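Local coordinates for protein glutaredoxin-glutathione complex (Polygonaceae, PDB 5KQA) that binds glutathione and probably uses it to reduce disulfides and protein-glutathione mixed disulfides, as a monomeric glutaredoxin of the thioredoxin fold, at residues 37-42 and 94-99. Numbering follows the deposited sequence.
Sequences NPLVVF and VFIGGK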
loop_
_atom_site.group_PDB
_atom_site.type_symbol
_atom_site.label_atom_id
_atom_site.label_comp_id
_atom_site.label_asym_id
_atom_site.label_seq_id
_atom_site.Cartn_x
_atom_site.Cartn_y
_atom_site.Cartn_z
ATOM N N ASN A 37 7.444 -7.247 1.589
ATOM C CA ASN A 37 7.550 -6.489 0.347
ATOM C C ASN A 37 8.104 -5.113 0.612
ATOM O O ASN A 37 7.579 -4.395 1.454
ATOM C CB ASN A 37 6.192 -6.366 -0.341
ATOM C CG ASN A 37 5.725 -7.668 -0.929
ATOM O OD1 ASN A 37 6.144 -8.047 -2.012
ATOM N ND2 ASN A 37 4.840 -8.359 -0.219
ATOM N N PRO A 38 9.186 -4.744 -0.084
ATOM C CA PRO A 38 9.717 -3.391 0.101
ATOM C C PRO A 38 8.640 -2.335 -0.166
ATOM O O PRO A 38 8.489 -1.389 0.597
ATOM C CB PRO A 38 10.856 -3.319 -0.920
ATOM C CG PRO A 38 11.301 -4.751 -1.069
ATOM C CD PRO A 38 10.059 -5.583 -0.928
ATOM N N LEU A 39 7.871 -2.532 -1.226
ATOM C CA LEU A 39 6.798 -1.612 -1.584
ATOM C C LEU A 39 5.468 -2.368 -1.751
ATOM O O LEU A 39 5.379 -3.322 -2.527
ATOM C CB LEU A 39 7.162 -0.862 -2.870
ATOM C CG LEU A 39 6.080 -0.021 -3.551
ATOM C CD1 LEU A 39 5.529 1.032 -2.578
ATOM C CD2 LEU A 39 6.611 0.627 -4.824
ATOM N N VAL A 40 4.445 -1.950 -1.017
ATOM C CA VAL A 40 3.129 -2.575 -1.127
ATOM C C VAL A 40 2.088 -1.529 -1.470
ATOM O O VAL A 40 2.053 -0.450 -0.873
ATOM C CB VAL A 40 2.677 -3.290 0.176
ATOM C CG1 VAL A 40 1.305 -3.956 -0.032
ATOM C CG2 VAL A 40 3.708 -4.312 0.638
ATOM N N VAL A 41 1.222 -1.864 -2.417
ATOM C CA VAL A 41 0.116 -0.993 -2.764
ATOM C C VAL A 41 -1.206 -1.704 -2.512
ATOM O O VAL A 41 -1.639 -2.498 -3.338
ATOM C CB VAL A 41 0.188 -0.545 -4.232
ATOM C CG1 VAL A 41 -0.959 0.396 -4.536
ATOM C CG2 VAL A 41 1.527 0.148 -4.517
ATOM N N PHE A 42 -1.848 -1.433 -1.373
ATOM C CA PHE A 42 -3.194 -1.960 -1.165
ATOM C C PHE A 42 -4.120 -1.161 -2.063
ATOM O O PHE A 42 -4.154 0.057 -2.015
ATOM C CB PHE A 42 -3.631 -1.897 0.294
ATOM C CG PHE A 42 -2.843 -2.801 1.194
ATOM C CD1 PHE A 42 -3.153 -4.154 1.286
ATOM C CD2 PHE A 42 -1.783 -2.305 1.937
ATOM C CE1 PHE A 42 -2.423 -5.000 2.117
ATOM C CE2 PHE A 42 -1.047 -3.143 2.778
ATOM C CZ PHE A 42 -1.369 -4.498 2.862
ATOM N N VAL A 94 -0.465 2.845 0.546
ATOM C CA VAL A 94 0.909 2.472 0.213
ATOM C C VAL A 94 1.831 2.338 1.437
ATOM O O VAL A 94 1.829 3.184 2.332
ATOM C CB VAL A 94 1.522 3.521 -0.764
ATOM C CG1 VAL A 94 2.949 3.138 -1.181
ATOM C CG2 VAL A 94 0.629 3.690 -1.986
ATOM N N PHE A 95 2.620 1.266 1.460
ATOM C CA PHE A 95 3.671 1.092 2.459
ATOM C C PHE A 95 5.015 0.969 1.764
ATOM O O PHE A 95 5.120 0.329 0.719
ATOM C CB PHE A 95 3.428 -0.150 3.318
ATOM C CG PHE A 95 2.260 -0.031 4.252
ATOM C CD1 PHE A 95 0.962 -0.069 3.766
ATOM C CD2 PHE A 95 2.461 0.093 5.614
ATOM C CE1 PHE A 95 -0.114 0.016 4.620
ATOM C CE2 PHE A 95 1.392 0.182 6.477
ATOM C CZ PHE A 95 0.097 0.151 5.976
ATOM N N ILE A 96 6.035 1.585 2.351
ATOM C CA ILE A 96 7.404 1.491 1.843
ATOM C C ILE A 96 8.355 1.179 2.998
ATOM O O ILE A 96 8.381 1.903 3.991
ATOM C CB ILE A 96 7.850 2.801 1.141
ATOM C CG1 ILE A 96 6.994 3.039 -0.106
ATOM C CG2 ILE A 96 9.339 2.745 0.760
ATOM C CD1 ILE A 96 7.342 4.300 -0.867
ATOM N N GLY A 97 9.109 0.092 2.875
ATOM C CA GLY A 97 10.051 -0.303 3.909
ATOM C C GLY A 97 9.399 -0.537 5.263
ATOM O O GLY A 97 10.010 -0.314 6.299
ATOM N N GLY A 98 8.157 -1.005 5.253
ATOM C CA GLY A 98 7.453 -1.293 6.486
ATOM C C GLY A 98 6.705 -0.095 7.037
ATOM O O GLY A 98 5.997 -0.197 8.035
ATOM N N LYS A 99 6.840 1.047 6.379
ATOM C CA LYS A 99 6.248 2.266 6.908
ATOM C C LYS A 99 5.095 2.751 6.041
ATOM O O LYS A 99 5.134 2.640 4.813
ATOM C CB LYS A 99 7.315 3.349 7.042
ATOM C CG LYS A 99 8.435 2.968 8.001
ATOM C CD LYS A 99 8.716 4.073 8.988
ATOM C CE LYS A 99 9.937 3.760 9.831
ATOM N NZ LYS A 99 9.683 2.644 10.768
HETATM O O HOH W 1 6.685 -2.300 3.056
#
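The two central strands of the glutaredoxin sheet meet here: V40 on strand 39-43 and F95 on strand 93-96 form an antiparallel hydrogen-bonded pair. Both backbone bonds of this pair are nearly straight, V40 N to F95 O at 2.9 Å and F95 N to V40 O at 3.0 Å. Beyond it the ladder closes with G97 N giving its hydrogen to P38 O at 2.8 Å, just where the type I' turn from I96 to K99 sends the chain into strand 99-102. A water sits between N37 O and G98 N at the same end, accepting the N-H of G98.

On one face, L39 has CG anti to its own nitrogen (chi1 170°), and the second torsion, 57°, then turns CD1 to the neighbouring strand: it sits 3.5 Å from I96 CG1, the two side chains running side by side, and 3.6 Å from V94 CG1. F57 of helix 48-60 and L120 of helix 116-122 pack over this layer. In the thioredoxin fold, helices lie on both faces of such a sheet, with strands 65-68 and 99-102 flanking this pair. The side chain of V94 is about 8 Å from the bound glutathione.

The other face carries the aromatics. F42 and F95 meet obliquely, planes at 83° and centroids 5.8 Å apart, with F42 CE2 3.8 Å from F95 CE1; F95 CD1 lies in the plane of the F42 ring at its edge, while V40 CG1 sits over one F42 face, toward the rim. Cutting F42 back to an alanine is likely to leave F95 and V40 CG1 without this neighbour and open a gap beneath helix 20-35, whose A30, L33 and V34 touch the ring. The F95 ring also meets those of W85 and H100.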